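DUF5625 domain-containing protein (Sulfurospirillum deleyianum, PDB 3NKG) is of unknown function but folds as a beta sandwich consistent with the galactose-binding-domain-like clan, whose members often bind carbohydrates. Local coordinates at residues P99-I104 against R148-E153; G59-D64 against D92-V97; E27-Y32 against L140-Y145. One frame throughout, in Å; residues are numbered along the deposited sequence. Where two conformers were deposited one is given.

Contact 1 of 3, residues P99-I104 against R148-E153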
ATOM      1  N   PRO A  99       5.815  -3.054  -7.273  1.00 18.57           N
ATOM      2  CA  PRO A  99       5.719  -4.502  -7.042  1.00 19.37           C
ATOM      3  C   PRO A  99       6.067  -4.795  -5.611  1.00 20.52           C
ATOM      4  O   PRO A  99       7.136  -4.399  -5.158  1.00 20.57           O
ATOM      5  CB  PRO A  99       6.813  -5.094  -7.942  1.00 20.55           C
ATOM      6  CG  PRO A  99       7.244  -3.964  -8.869  1.00 31.83           C
ATOM      7  CD  PRO A  99       6.966  -2.688  -8.130  1.00 19.30           C
ATOM      8  N   ILE A 100       5.164  -5.478  -4.923  1.00 20.92           N
ATOM      9  CA  ILE A 100       5.316  -5.830  -3.522  1.00 24.65           C
ATOM     10  C   ILE A 100       5.028  -7.316  -3.431  1.00 28.13           C
ATOM     11  O   ILE A 100       3.996  -7.790  -3.923  1.00 25.98           O
ATOM     12  CB  ILE A 100       4.260  -5.135  -2.669  1.00 23.83           C
ATOM     13  CG1 ILE A 100       4.430  -3.613  -2.739  1.00 34.66           C
ATOM     14  CG2 ILE A 100       4.336  -5.610  -1.213  1.00 26.80           C
ATOM     15  CD1 ILE A 100       5.636  -3.110  -2.010  1.00 29.34           C
ATOM     16  N   LYS A 101       5.928  -8.059  -2.808  1.00 23.93           N
ATOM     17  CA  LYS A 101       5.679  -9.470  -2.595  1.00 24.22           C
ATOM     18  C   LYS A 101       5.302  -9.703  -1.145  1.00 26.76           C
ATOM     19  O   LYS A 101       6.061  -9.368  -0.214  1.00 24.73           O
ATOM     20  CB  LYS A 101       6.901 -10.302  -2.985  1.00 32.11           C
ATOM     21  CG  LYS A 101       6.682 -11.804  -2.927  1.00 33.36           C
ATOM     22  CD  LYS A 101       7.911 -12.532  -3.473  1.00 44.22           C
ATOM     23  CE  LYS A 101       8.134 -13.851  -2.772  1.00 52.48           C
ATOM     24  NZ  LYS A 101       9.311 -14.580  -3.337  1.00 60.95           N
ATOM     25  N   ILE A 102       4.116 -10.271  -0.955  1.00 20.81           N
ATOM     26  CA  ILE A 102       3.646 -10.616   0.379  1.00 18.32           C
ATOM     27  C   ILE A 102       3.588 -12.120   0.582  1.00 27.26           C
ATOM     28  O   ILE A 102       2.922 -12.841  -0.168  1.00 24.74           O
ATOM     29  CB  ILE A 102       2.250 -10.024   0.661  1.00 21.46           C
ATOM     30  CG1 ILE A 102       2.302  -8.502   0.563  1.00 28.19           C
ATOM     31  CG2 ILE A 102       1.740 -10.429   2.061  1.00 21.88           C
ATOM     32  CD1 ILE A 102       0.940  -7.864   0.572  1.00 31.46           C
ATOM     33  N   THR A 103       4.293 -12.583   1.607  1.00 23.75           N
ATOM     34  CA  THR A 103       4.275 -13.987   2.007  1.00 22.67           C
ATOM     35  C   THR A 103       3.674 -14.122   3.398  1.00 23.14           C
ATOM     36  O   THR A 103       4.068 -13.409   4.309  1.00 24.15           O
ATOM     37  CB  THR A 103       5.700 -14.569   2.006  1.00 23.33           C
ATOM     38  OG1 THR A 103       6.299 -14.314   0.730  1.00 27.85           O
ATOM     39  CG2 THR A 103       5.668 -16.063   2.236  1.00 27.24           C
ATOM     40  N   ILE A 104       2.710 -15.024   3.560  1.00 19.85           N
ATOM     41  CA  ILE A 104       2.072 -15.216   4.856  1.00 23.89           C
ATOM     42  C   ILE A 104       2.132 -16.674   5.320  1.00 27.32           C
ATOM     43  O   ILE A 104       1.660 -17.574   4.617  1.00 26.73           O
ATOM     44  CB  ILE A 104       0.589 -14.780   4.857  1.00 23.73           C
ATOM     45  CG1 ILE A 104       0.441 -13.346   4.349  1.00 29.17           C
ATOM     46  CG2 ILE A 104      -0.011 -14.873   6.262  1.00 19.63           C
ATOM     47  CD1 ILE A 104      -1.006 -12.897   4.270  1.00 27.79           C
ATOM     48  N   ARG A 148       5.658 -11.541   5.736  1.00 23.69           N
ATOM     49  CA  ARG A 148       6.919 -11.095   5.181  1.00 23.67           C
ATOM     50  C   ARG A 148       6.586 -10.191   3.999  1.00 27.35           C
ATOM     51  O   ARG A 148       5.811 -10.566   3.121  1.00 25.82           O
ATOM     52  CB  ARG A 148       7.739 -12.298   4.739  1.00 22.81           C
ATOM     53  CG  ARG A 148       9.068 -11.955   4.131  1.00 22.73           C
ATOM     54  CD  ARG A 148       9.727 -13.219   3.612  1.00 25.66           C
ATOM     55  NE  ARG A 148      10.764 -12.903   2.646  1.00 40.24           N
ATOM     56  CZ  ARG A 148      12.052 -13.174   2.808  1.00 56.32           C
ATOM     57  NH1 ARG A 148      12.919 -12.847   1.851  1.00 56.85           N
ATOM     58  NH2 ARG A 148      12.472 -13.780   3.918  1.00 60.44           N
ATOM     59  N   ILE A 149       7.154  -8.990   3.998  1.00 23.87           N
ATOM     60  CA  ILE A 149       6.855  -8.006   2.963  1.00 22.63           C
ATOM     61  C   ILE A 149       8.161  -7.582   2.307  1.00 24.17           C
ATOM     62  O   ILE A 149       9.078  -7.127   2.985  1.00 26.63           O
ATOM     63  CB  ILE A 149       6.128  -6.754   3.509  1.00 20.45           C
ATOM     64  CG1 ILE A 149       4.839  -7.140   4.236  1.00 28.66           C
ATOM     65  CG2 ILE A 149       5.805  -5.771   2.327  1.00 18.73           C
ATOM     66  CD1 ILE A 149       4.991  -7.311   5.748  1.00 32.84           C
ATOM     67  N   GLU A 150       8.240  -7.770   0.992  1.00 18.11           N
ATOM     68  CA  GLU A 150       9.434  -7.472   0.235  1.00 16.47           C
ATOM     69  C   GLU A 150       9.108  -6.442  -0.840  1.00 24.47           C
ATOM     70  O   GLU A 150       8.169  -6.610  -1.625  1.00 23.39           O
ATOM     71  CB  GLU A 150      10.004  -8.746  -0.410  1.00 20.42           C
ATOM     72  CG  GLU A 150      11.124  -8.467  -1.435  1.00 25.33           C
ATOM     73  CD  GLU A 150      11.896  -9.725  -1.895  1.00 40.95           C
ATOM     74  OE1 GLU A 150      11.495 -10.857  -1.548  1.00 36.95           O
ATOM     75  OE2 GLU A 150      12.925  -9.574  -2.608  1.00 44.01           O
ATOM     76  N   ASN A 151       9.873  -5.357  -0.837  1.00 23.65           N
ATOM     77  CA  ASN A 151       9.819  -4.357  -1.893  1.00 27.02           C
ATOM     78  C   ASN A 151      10.735  -4.795  -3.035  1.00 22.43           C
ATOM     79  O   ASN A 151      11.955  -4.919  -2.863  1.00 23.80           O
ATOM     80  CB  ASN A 151      10.237  -2.979  -1.357  1.00 20.68           C
ATOM     81  CG  ASN A 151      10.296  -1.934  -2.441  1.00 26.16           C
ATOM     82  OD1 ASN A 151       9.281  -1.622  -3.083  1.00 26.63           O
ATOM     83  ND2 ASN A 151      11.493  -1.396  -2.675  1.00 24.49           N
ATOM     84  N   ILE A 152      10.156  -5.056  -4.203  1.00 22.14           N
ATOM     85  CA  ILE A 152      10.939  -5.600  -5.319  1.00 19.34           C
ATOM     86  C   ILE A 152      11.838  -4.559  -6.025  1.00 29.52           C
ATOM     87  O   ILE A 152      13.025  -4.816  -6.270  1.00 28.68           O
ATOM     88  CB  ILE A 152      10.035  -6.335  -6.357  1.00 28.11           C
ATOM     89  CG1 ILE A 152       9.208  -7.426  -5.663  1.00 31.70           C
ATOM     90  CG2 ILE A 152      10.860  -6.939  -7.492  1.00 31.70           C
ATOM     91  CD1 ILE A 152      10.050  -8.555  -5.081  1.00 28.05           C
ATOM     92  N   GLU A 153      11.287  -3.392  -6.347  1.00 26.11           N
ATOM     93  CA  GLU A 153      12.052  -2.380  -7.092  1.00 28.76           C
ATOM     94  C   GLU A 153      12.450  -1.174  -6.247  1.00 25.82           C
ATOM     95  O   GLU A 153      11.747  -0.797  -5.300  1.00 26.45           O
ATOM     96  CB  GLU A 153      11.266  -1.852  -8.300  1.00 31.54           C
ATOM     97  CG  GLU A 153      10.906  -2.873  -9.360  1.00 42.87           C
ATOM     98  CD  GLU A 153      10.156  -2.229 -10.535  1.00 54.21           C
ATOM     99  OE1 GLU A 153      10.237  -0.978 -10.708  1.00 45.05           O
ATOM    100  OE2 GLU A 153       9.488  -2.979 -11.284  1.00 63.84           O
TER
HETATM  101  O   HOH W   1       8.828  -2.295  -5.561  1.00 20.99           O

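Contact 2 of 3, residues G59-D64 against D92-V97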
ATOM      1  N   GLY A  59      -0.838   8.143  -8.252  1.00 22.08           N
ATOM      2  CA  GLY A  59      -1.793   8.124  -9.347  1.00 21.58           C
ATOM      3  C   GLY A  59      -3.155   8.672  -8.928  1.00 24.84           C
ATOM      4  O   GLY A  59      -3.341   9.048  -7.772  1.00 25.12           O
ATOM      5  N   PHE A  60      -4.104   8.687  -9.865  1.00 19.67           N
ATOM      6  CA  PHE A  60      -5.451   9.221  -9.646  1.00 19.34           C
ATOM      7  C   PHE A  60      -6.578   8.186  -9.762  1.00 17.38           C
ATOM      8  O   PHE A  60      -7.653   8.380  -9.219  1.00 22.23           O
ATOM      9  CB  PHE A  60      -5.696  10.355 -10.655  1.00 20.27           C
ATOM     10  CG  PHE A  60      -4.913  11.592 -10.351  1.00 24.42           C
ATOM     11  CD1 PHE A  60      -3.540  11.638 -10.583  1.00 23.19           C
ATOM     12  CD2 PHE A  60      -5.534  12.705  -9.821  1.00 20.74           C
ATOM     13  CE1 PHE A  60      -2.807  12.772 -10.293  1.00 19.39           C
ATOM     14  CE2 PHE A  60      -4.801  13.864  -9.530  1.00 24.76           C
ATOM     15  CZ  PHE A  60      -3.439  13.893  -9.758  1.00 22.78           C
ATOM     16  N   ASN A  61      -6.345   7.127 -10.537  1.00 18.51           N
ATOM     17  CA  ASN A  61      -7.311   6.045 -10.689  1.00 16.24           C
ATOM     18  C   ASN A  61      -7.439   5.248  -9.393  1.00 26.84           C
ATOM     19  O   ASN A  61      -6.469   5.146  -8.629  1.00 21.02           O
ATOM     20  CB  ASN A  61      -6.862   5.108 -11.837  1.00 15.14           C
ATOM     21  CG  ASN A  61      -7.010   5.768 -13.214  1.00 17.87           C
ATOM     22  OD1 ASN A  61      -7.807   6.685 -13.369  1.00 25.73           O
ATOM     23  ND2 ASN A  61      -6.228   5.316 -14.200  1.00 17.22           N
ATOM     24  N   SER A  62      -8.620   4.678  -9.156  1.00 19.55           N
ATOM     25  CA  SER A  62      -8.882   3.940  -7.929  1.00 21.14           C
ATOM     26  C   SER A  62      -9.470   2.564  -8.227  1.00 24.02           C
ATOM     27  O   SER A  62     -10.329   2.426  -9.108  1.00 19.01           O
ATOM     28  CB  SER A  62      -9.862   4.706  -7.016  1.00 18.83           C
ATOM     29  OG  SER A  62      -9.411   6.019  -6.747  1.00 32.32           O
ATOM     30  N   TYR A  63      -9.028   1.573  -7.450  1.00 17.45           N
ATOM     31  CA  TYR A  63      -9.444   0.183  -7.619  1.00 24.88           C
ATOM     32  C   TYR A  63      -9.887  -0.395  -6.273  1.00 28.61           C
ATOM     33  O   TYR A  63      -9.238  -0.170  -5.256  1.00 31.26           O
ATOM     34  CB  TYR A  63      -8.283  -0.624  -8.212  1.00 22.92           C
ATOM     35  CG  TYR A  63      -7.856  -0.128  -9.574  1.00 22.88           C
ATOM     36  CD1 TYR A  63      -6.934   0.912  -9.700  1.00 21.02           C
ATOM     37  CD2 TYR A  63      -8.369  -0.698 -10.738  1.00 27.49           C
ATOM     38  CE1 TYR A  63      -6.558   1.390 -10.935  1.00 17.38           C
ATOM     39  CE2 TYR A  63      -7.996  -0.227 -12.006  1.00 21.93           C
ATOM     40  CZ  TYR A  63      -7.090   0.822 -12.092  1.00 20.73           C
ATOM     41  OH  TYR A  63      -6.677   1.291 -13.323  1.00 23.31           O
ATOM     42  N   ASP A  64     -10.998  -1.122  -6.260  1.00 29.64           N
ATOM     43  CA  ASP A  64     -11.495  -1.759  -5.037  1.00 23.58           C
ATOM     44  C   ASP A  64     -10.568  -2.906  -4.637  1.00 21.76           C
ATOM     45  O   ASP A  64     -10.373  -3.828  -5.415  1.00 22.76           O
ATOM     46  CB  ASP A  64     -12.904  -2.287  -5.292  1.00 25.35           C
ATOM     47  CG  ASP A  64     -13.621  -2.715  -4.024  1.00 35.46           C
ATOM     48  OD1 ASP A  64     -12.949  -3.131  -3.031  1.00 31.86           O
ATOM     49  OD2 ASP A  64     -14.876  -2.643  -4.049  1.00 25.95           O
ATOM     50  N   ASP A  92       0.682   8.606 -16.643  1.00 22.42           N
ATOM     51  CA  ASP A  92      -0.294   7.520 -16.492  1.00 19.36           C
ATOM     52  C   ASP A  92      -1.042   7.659 -15.166  1.00 26.16           C
ATOM     53  O   ASP A  92      -0.437   7.548 -14.094  1.00 24.26           O
ATOM     54  CB  ASP A  92       0.459   6.177 -16.502  1.00 23.58           C
ATOM     55  CG  ASP A  92      -0.479   4.959 -16.615  1.00 34.04           C
ATOM     56  OD1 ASP A  92      -1.556   4.951 -15.997  1.00 26.36           O
ATOM     57  OD2 ASP A  92      -0.130   3.997 -17.334  1.00 41.32           O
ATOM     58  N   CYS A  93      -2.354   7.885 -15.222  1.00 28.30           N
ATOM     59  CA  CYS A  93      -3.162   8.040 -13.995  1.00 31.73           C
ATOM     60  C   CYS A  93      -3.243   6.828 -13.064  1.00 27.93           C
ATOM     61  O   CYS A  93      -3.704   6.941 -11.930  1.00 20.66           O
ATOM     62  CB  CYS A  93      -4.548   8.598 -14.308  1.00 25.33           C
ATOM     63  SG  CYS A  93      -4.350  10.330 -14.823  1.00 30.63           S
ATOM     64  N   ASP A  94      -2.746   5.685 -13.516  1.00 25.78           N
ATOM     65  CA  ASP A  94      -2.558   4.571 -12.609  1.00 24.00           C
ATOM     66  C   ASP A  94      -1.425   4.818 -11.596  1.00 17.43           C
ATOM     67  O   ASP A  94      -1.304   4.084 -10.648  1.00 24.86           O
ATOM     68  CB  ASP A  94      -2.316   3.261 -13.373  1.00 27.61           C
ATOM     69  CG  ASP A  94      -3.625   2.574 -13.789  1.00 33.96           C
ATOM     70  OD1 ASP A  94      -4.720   3.015 -13.351  1.00 30.36           O
ATOM     71  OD2 ASP A  94      -3.555   1.583 -14.544  1.00 37.77           O
ATOM     72  N   GLY A  95      -0.605   5.847 -11.808  1.00 18.37           N
ATOM     73  CA  GLY A  95       0.521   6.102 -10.935  1.00 23.42           C
ATOM     74  C   GLY A  95       1.721   5.196 -11.185  1.00 29.50           C
ATOM     75  O   GLY A  95       1.768   4.448 -12.160  1.00 24.20           O
ATOM     76  N   THR A  96       2.704   5.263 -10.295  1.00 25.14           N
ATOM     77  CA  THR A  96       3.884   4.428 -10.418  1.00 23.14           C
ATOM     78  C   THR A  96       3.586   3.041  -9.884  1.00 24.54           C
ATOM     79  O   THR A  96       3.128   2.884  -8.754  1.00 22.52           O
ATOM     80  CB  THR A  96       5.061   5.024  -9.655  1.00 24.54           C
ATOM     81  OG1 THR A  96       5.415   6.261 -10.263  1.00 24.69           O
ATOM     82  CG2 THR A  96       6.277   4.082  -9.693  1.00 23.31           C
ATOM     83  N   VAL A  97       3.812   2.027 -10.713  1.00 23.19           N
ATOM     84  CA  VAL A  97       3.501   0.670 -10.282  1.00 18.57           C
ATOM     85  C   VAL A  97       4.567   0.264  -9.295  1.00 20.06           C
ATOM     86  O   VAL A  97       5.740   0.425  -9.572  1.00 20.82           O
ATOM     87  CB  VAL A  97       3.478  -0.332 -11.448  1.00 23.36           C
ATOM     88  CG1 VAL A  97       3.451  -1.762 -10.903  1.00 21.16           C
ATOM     89  CG2 VAL A  97       2.269  -0.067 -12.366  1.00 22.63           C
TER

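Contact 3 of 3, residues E27-Y32 against L140-Y145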
ATOM      1  N   GLU A  27      -7.234 -10.982  15.830  1.00 39.47           N
ATOM      2  CA  GLU A  27      -8.139 -11.174  16.966  1.00 45.40           C
ATOM      3  C   GLU A  27      -9.531 -11.622  16.537  1.00 46.92           C
ATOM      4  O   GLU A  27     -10.261 -12.231  17.316  1.00 46.82           O
ATOM      5  CB  GLU A  27      -8.300  -9.874  17.771  1.00 55.22           C
ATOM      6  CG  GLU A  27      -7.055  -8.997  17.889  1.00 70.02           C
ATOM      7  CD  GLU A  27      -6.076  -9.469  18.958  1.00 82.39           C
ATOM      8  OE1 GLU A  27      -6.285 -10.559  19.543  1.00 83.84           O
ATOM      9  OE2 GLU A  27      -5.088  -8.741  19.210  1.00 86.52           O
ATOM     10  N   GLU A  28      -9.915 -11.284  15.312  1.00 38.55           N
ATOM     11  CA  GLU A  28     -11.265 -11.554  14.850  1.00 35.83           C
ATOM     12  C   GLU A  28     -11.190 -12.181  13.477  1.00 41.54           C
ATOM     13  O   GLU A  28     -10.468 -11.679  12.590  1.00 40.36           O
ATOM     14  CB  GLU A  28     -12.074 -10.246  14.800  1.00 48.07           C
ATOM     15  CG  GLU A  28     -13.589 -10.408  14.596  1.00 62.21           C
ATOM     16  CD  GLU A  28     -14.352  -9.068  14.602  1.00 72.54           C
ATOM     17  OE1 GLU A  28     -13.923  -8.124  15.308  1.00 72.53           O
ATOM     18  OE2 GLU A  28     -15.387  -8.964  13.901  1.00 75.75           O
ATOM     19  N   SER A  29     -11.917 -13.281  13.293  1.00 31.57           N
ATOM     20  CA  SER A  29     -12.050 -13.864  11.969  1.00 36.15           C
ATOM     21  C   SER A  29     -12.876 -12.908  11.117  1.00 36.15           C
ATOM     22  O   SER A  29     -14.087 -12.773  11.315  1.00 39.14           O
ATOM     23  CB  SER A  29     -12.723 -15.246  12.041  1.00 35.36           C
ATOM     24  OG  SER A  29     -11.922 -16.146  12.786  1.00 38.90           O
ATOM     25  N   TRP A  30     -12.222 -12.235  10.175  1.00 24.39           N
ATOM     26  CA  TRP A  30     -12.922 -11.294   9.306  1.00 31.21           C
ATOM     27  C   TRP A  30     -12.062 -11.007   8.067  1.00 30.51           C
ATOM     28  O   TRP A  30     -11.047 -11.688   7.827  1.00 28.90           O
ATOM     29  CB  TRP A  30     -13.188 -10.003  10.078  1.00 32.71           C
ATOM     30  CG  TRP A  30     -14.359  -9.232   9.593  1.00 38.54           C
ATOM     31  CD1 TRP A  30     -14.335  -8.086   8.855  1.00 41.64           C
ATOM     32  CD2 TRP A  30     -15.740  -9.546   9.810  1.00 47.57           C
ATOM     33  NE1 TRP A  30     -15.617  -7.664   8.601  1.00 45.02           N
ATOM     34  CE2 TRP A  30     -16.494  -8.540   9.171  1.00 47.49           C
ATOM     35  CE3 TRP A  30     -16.404 -10.575  10.493  1.00 46.75           C
ATOM     36  CZ2 TRP A  30     -17.895  -8.534   9.196  1.00 50.45           C
ATOM     37  CZ3 TRP A  30     -17.795 -10.566  10.509  1.00 51.77           C
ATOM     38  CH2 TRP A  30     -18.524  -9.553   9.861  1.00 50.60           C
ATOM     39  N   SER A  31     -12.453 -10.015   7.272  1.00 24.82           N
ATOM     40  CA  SER A  31     -11.617  -9.629   6.145  1.00 30.87           C
ATOM     41  C   SER A  31     -10.836  -8.389   6.550  1.00 31.91           C
ATOM     42  O   SER A  31     -11.316  -7.587   7.380  1.00 31.23           O
ATOM     43  CB  SER A  31     -12.431  -9.369   4.865  1.00 41.39           C
ATOM     44  OG  SER A  31     -13.385  -8.334   5.039  1.00 41.54           O
ATOM     45  N   TYR A  32      -9.642  -8.257   5.974  1.00 28.64           N
ATOM     46  CA  TYR A  32      -8.697  -7.202   6.332  1.00 27.89           C
ATOM     47  C   TYR A  32      -8.106  -6.564   5.114  1.00 22.11           C
ATOM     48  O   TYR A  32      -7.666  -7.244   4.193  1.00 23.20           O
ATOM     49  CB  TYR A  32      -7.530  -7.753   7.155  1.00 27.19           C
ATOM     50  CG  TYR A  32      -7.955  -8.180   8.519  1.00 28.95           C
ATOM     51  CD1 TYR A  32      -8.572  -9.408   8.720  1.00 24.11           C
ATOM     52  CD2 TYR A  32      -7.782  -7.335   9.611  1.00 33.63           C
ATOM     53  CE1 TYR A  32      -8.994  -9.797  10.001  1.00 31.22           C
ATOM     54  CE2 TYR A  32      -8.185  -7.709  10.868  1.00 30.40           C
ATOM     55  CZ  TYR A  32      -8.801  -8.941  11.064  1.00 29.97           C
ATOM     56  OH  TYR A  32      -9.200  -9.305  12.335  1.00 37.51           O
ATOM     57  N   LEU A 140      -8.860 -13.395   6.939  1.00 30.15           N
ATOM     58  CA  LEU A 140      -7.986 -14.102   7.891  1.00 27.61           C
ATOM     59  C   LEU A 140      -8.791 -14.581   9.102  1.00 37.35           C
ATOM     60  O   LEU A 140      -9.615 -13.831   9.646  1.00 31.90           O
ATOM     61  CB  LEU A 140      -6.858 -13.178   8.368  1.00 28.67           C
ATOM     62  CG  LEU A 140      -5.953 -12.665   7.227  1.00 33.17           C
ATOM     63  CD1 LEU A 140      -5.110 -11.448   7.638  1.00 32.95           C
ATOM     64  CD2 LEU A 140      -5.072 -13.782   6.734  1.00 31.71           C
ATOM     65  N   ASP A 141      -8.562 -15.829   9.507  1.00 31.32           N
ATOM     66  CA  ASP A 141      -9.150 -16.345  10.723  1.00 34.54           C
ATOM     67  C   ASP A 141      -8.342 -15.873  11.922  1.00 27.97           C
ATOM     68  O   ASP A 141      -7.140 -15.573  11.818  1.00 25.61           O
ATOM     69  CB  ASP A 141      -9.197 -17.875  10.688  1.00 34.16           C
ATOM     70  CG  ASP A 141     -10.166 -18.390   9.650  1.00 46.87           C
ATOM     71  OD1 ASP A 141     -11.033 -17.589   9.197  1.00 46.09           O
ATOM     72  OD2 ASP A 141     -10.050 -19.583   9.278  1.00 49.71           O
ATOM     73  N   LYS A 142      -9.017 -15.799  13.061  0.51 31.08           N
ATOM     74  CA  LYS A 142      -8.371 -15.510  14.330  0.51 34.20           C
ATOM     75  C   LYS A 142      -7.174 -16.428  14.478  0.51 32.79           C
ATOM     76  O   LYS A 142      -7.269 -17.621  14.234  0.51 34.01           O
ATOM     77  CB  LYS A 142      -9.341 -15.757  15.491  0.51 36.31           C
ATOM     78  CG  LYS A 142     -10.715 -15.157  15.288  0.51 39.97           C
ATOM     79  CD  LYS A 142     -11.533 -15.184  16.569  0.51 47.35           C
ATOM     80  CE  LYS A 142     -12.778 -14.311  16.444  0.51 54.98           C
ATOM     81  NZ  LYS A 142     -13.335 -13.930  17.782  0.51 61.99           N
ATOM     82  N   GLY A 143      -6.042 -15.868  14.870  1.00 33.60           N
ATOM     83  CA  GLY A 143      -4.844 -16.652  15.021  1.00 32.01           C
ATOM     84  C   GLY A 143      -3.594 -15.818  14.909  1.00 31.21           C
ATOM     85  O   GLY A 143      -3.648 -14.593  14.951  1.00 30.54           O
ATOM     86  N   LYS A 144      -2.463 -16.500  14.746  1.00 32.00           N
ATOM     87  CA  LYS A 144      -1.162 -15.865  14.673  1.00 27.70           C
ATOM     88  C   LYS A 144      -0.542 -16.148  13.319  1.00 24.21           C
ATOM     89  O   LYS A 144      -0.643 -17.268  12.813  1.00 23.81           O
ATOM     90  CB  LYS A 144      -0.244 -16.411  15.766  1.00 39.58           C
ATOM     91  CG  LYS A 144       0.523 -15.334  16.530  1.00 59.13           C
ATOM     92  CD  LYS A 144       0.268 -15.396  18.044  1.00 65.98           C
ATOM     93  CE  LYS A 144       0.994 -16.569  18.712  1.00 70.51           C
ATOM     94  NZ  LYS A 144       0.752 -16.623  20.195  1.00 70.56           N
ATOM     95  N   TYR A 145       0.117 -15.136  12.750  1.00 23.54           N
ATOM     96  CA  TYR A 145       0.687 -15.228  11.405  1.00 24.96           C
ATOM     97  C   TYR A 145       2.066 -14.565  11.332  1.00 28.83           C
ATOM     98  O   TYR A 145       2.378 -13.660  12.116  1.00 35.91           O
ATOM     99  CB  TYR A 145      -0.248 -14.538  10.389  1.00 21.49           C
ATOM    100  CG  TYR A 145      -1.639 -15.122  10.360  1.00 26.27           C
ATOM    101  CD1 TYR A 145      -2.633 -14.654  11.230  1.00 24.71           C
ATOM    102  CD2 TYR A 145      -1.963 -16.149   9.476  1.00 23.95           C
ATOM    103  CE1 TYR A 145      -3.906 -15.181  11.203  1.00 25.47           C
ATOM    104  CE2 TYR A 145      -3.232 -16.692   9.447  1.00 27.51           C
ATOM    105  CZ  TYR A 145      -4.202 -16.204  10.315  1.00 28.26           C
ATOM    106  OH  TYR A 145      -5.460 -16.753  10.310  1.00 31.11           O
TER

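Contact 1 of 3, residues P99-I104 against R148-E153
Two inner strands of one antiparallel sheet of the beta sandwich pair here, with Ile100 opposite Asn151, Lys101 opposite Glu150, Ile102 opposite Ile149 and Thr103 opposite Arg148. The short axes run 163° apart, close to ideally antiparallel. Lys101 with Glu150 and Thr103 with Arg148 are the hydrogen-bonded pairs, each closed by a backbone bond in both directions; Thr103 N gives Arg148 O a bond of 2.9 Å that is nearly straight. Between these pairs, CA-H...O contacts add weaker links, such as Ile100 CA to Glu150 O at 3.5 Å.

Side chains sort by face. Ile100, Ile102, Ile149 and Asn151 share the buried one, where the CG2 methyls of Ile100 and Ile149 touch at 3.8 Å. In Ile100 a chi1 of -63° sets CG1 beside the backbone N and turns CG2 anti to that N, where it meets the Ile149 methyl. Lys101, Thr103, Arg148 and Glu150 line the more exposed face. Thr103 OG1 bonds there to Asp118 of strand 113-123, while Lys101 NZ and Glu150 OE1 remain 4.7 Å apart, too far for a salt bridge.

Beyond Asn151 the strand gives way to a loop. Ile152 N still reaches Pro99 O, at 3.2 Å and tilted from the carbonyl plane, and Ile152 CB packs on Pro99 CB. The carboxylate of Glu153 crosses the proline ring, touching CG with OE2. A water accepts from Glu153 N and lies 2.7 Å from Pro99 O and close to Asn151 OD1, linking the strand ends. Asn151 ND2 bonds to Gln15 O and also donates to Glu153 O at 2.7 Å, coming from above that carbonyl plane.

Contact 2 of 3, residues G59-D64 against D92-V97
Backbone bonds from Phe60 and Asn61 converge on Cys93 O: Phe60 N lies 2.7 Å from Cys93 O, Asn61 N 3.0 Å from the same oxygen. The second bond is almost straight at hydrogen but arrives well above the carbonyl plane. Cys93 belongs to a type I turn from Asp92 to Gly95, fixed by an Asx turn in which Asp92 OD1 accepts from Asp94 N.

Side-chain bonds meet on Asp94 OD1. Asn61 ND2 donates to it at 2.9 Å from above the carboxylate plane, and Tyr63 OH donates at 2.6 Å on the syn side; OD1 lies in the plane of the Tyr63 ring, at its edge. With an alanine in place of Asp94, the Asn61 amide N-H and the Tyr63 hydroxyl would probably lose the acceptor they share.

Apolar and close packing completes the contact. Cys93 SG approaches the Phe60 ring obliquely, beside rather than above its centre, 5.3 Å from the centroid and 48° off the normal, and Gly59 CA meets Gly95 CA at 3.5 Å, where a side chain on either would clash.

Two donors on one carboxylate oxygen, with Lys124 also touching Asp94, probably favour its ionised form.

Contact 3 of 3, residues E27-Y32 against L140-Y145
Trp30 and Leu140 form an antiparallel hydrogen-bonded pair at the tightly packed end of this contact: Leu140 N lies 2.9 Å from Trp30 O, nearly along the C=O axis, and Trp30 N donates back to Leu140 O at 3.1 Å. Ser29 CA adds a CA-H...O contact to that same oxygen. Beside this pair, Tyr32 crosses the Leu140 side chain at about a right angle, its ring carbon CD1 4.2 Å from Leu140 CB, and both residues are buried against Ile26.

One step along, Ser29 OG accepts an almost straight bond of 2.9 Å from Lys142 N. The hydroxyl, anti to the serine's own carbonyl carbon (chi1 -63°), thereby ties the bend at 141-142 to the start of strand 30-38. Ser29 N is buried here without a partner in the model.

The outer side is looser. Lys142 was modelled in two conformers, so the near approaches of the one given, past Glu27 O, are doubtful. Asp141 OD1 holds a glycerol, probably from the crystallisation liquor.

Each segment also closes on itself: Tyr32 OH bonds to Glu28 O at 2.7 Å on a carbonyl lone pair, and Tyr145 OH to Asp141 O. Such tyrosine corners, each reaching the carbonyl four residues back, are characteristic of crossovers between the sheets of Greek-key beta sandwiches.

Contacts 1 and 3 share strand 143-151 and lie toward different parts of it, their centres about 20 Å apart; Ile104 CG2 packs on Tyr145 CD2 at 4.0 Å to join them. Contact 1 sits within one four-stranded sheet, whereas contact 3 lies where strands 30-38 and 132-140 of the other sheet give onto strands 18-26 and 143-151. Along the chain the segments of these two contacts alternate, so each encloses one segment of the other. Contact 2 is nested inside the loop closed by contact 3, their centres about 29 Å apart, on opposite sides of the chain's centre, and precedes contact 1 directly in sequence. It joins two parts of the region between strands 30-38 and 98-107, which holds helices 49-58 and 76-83.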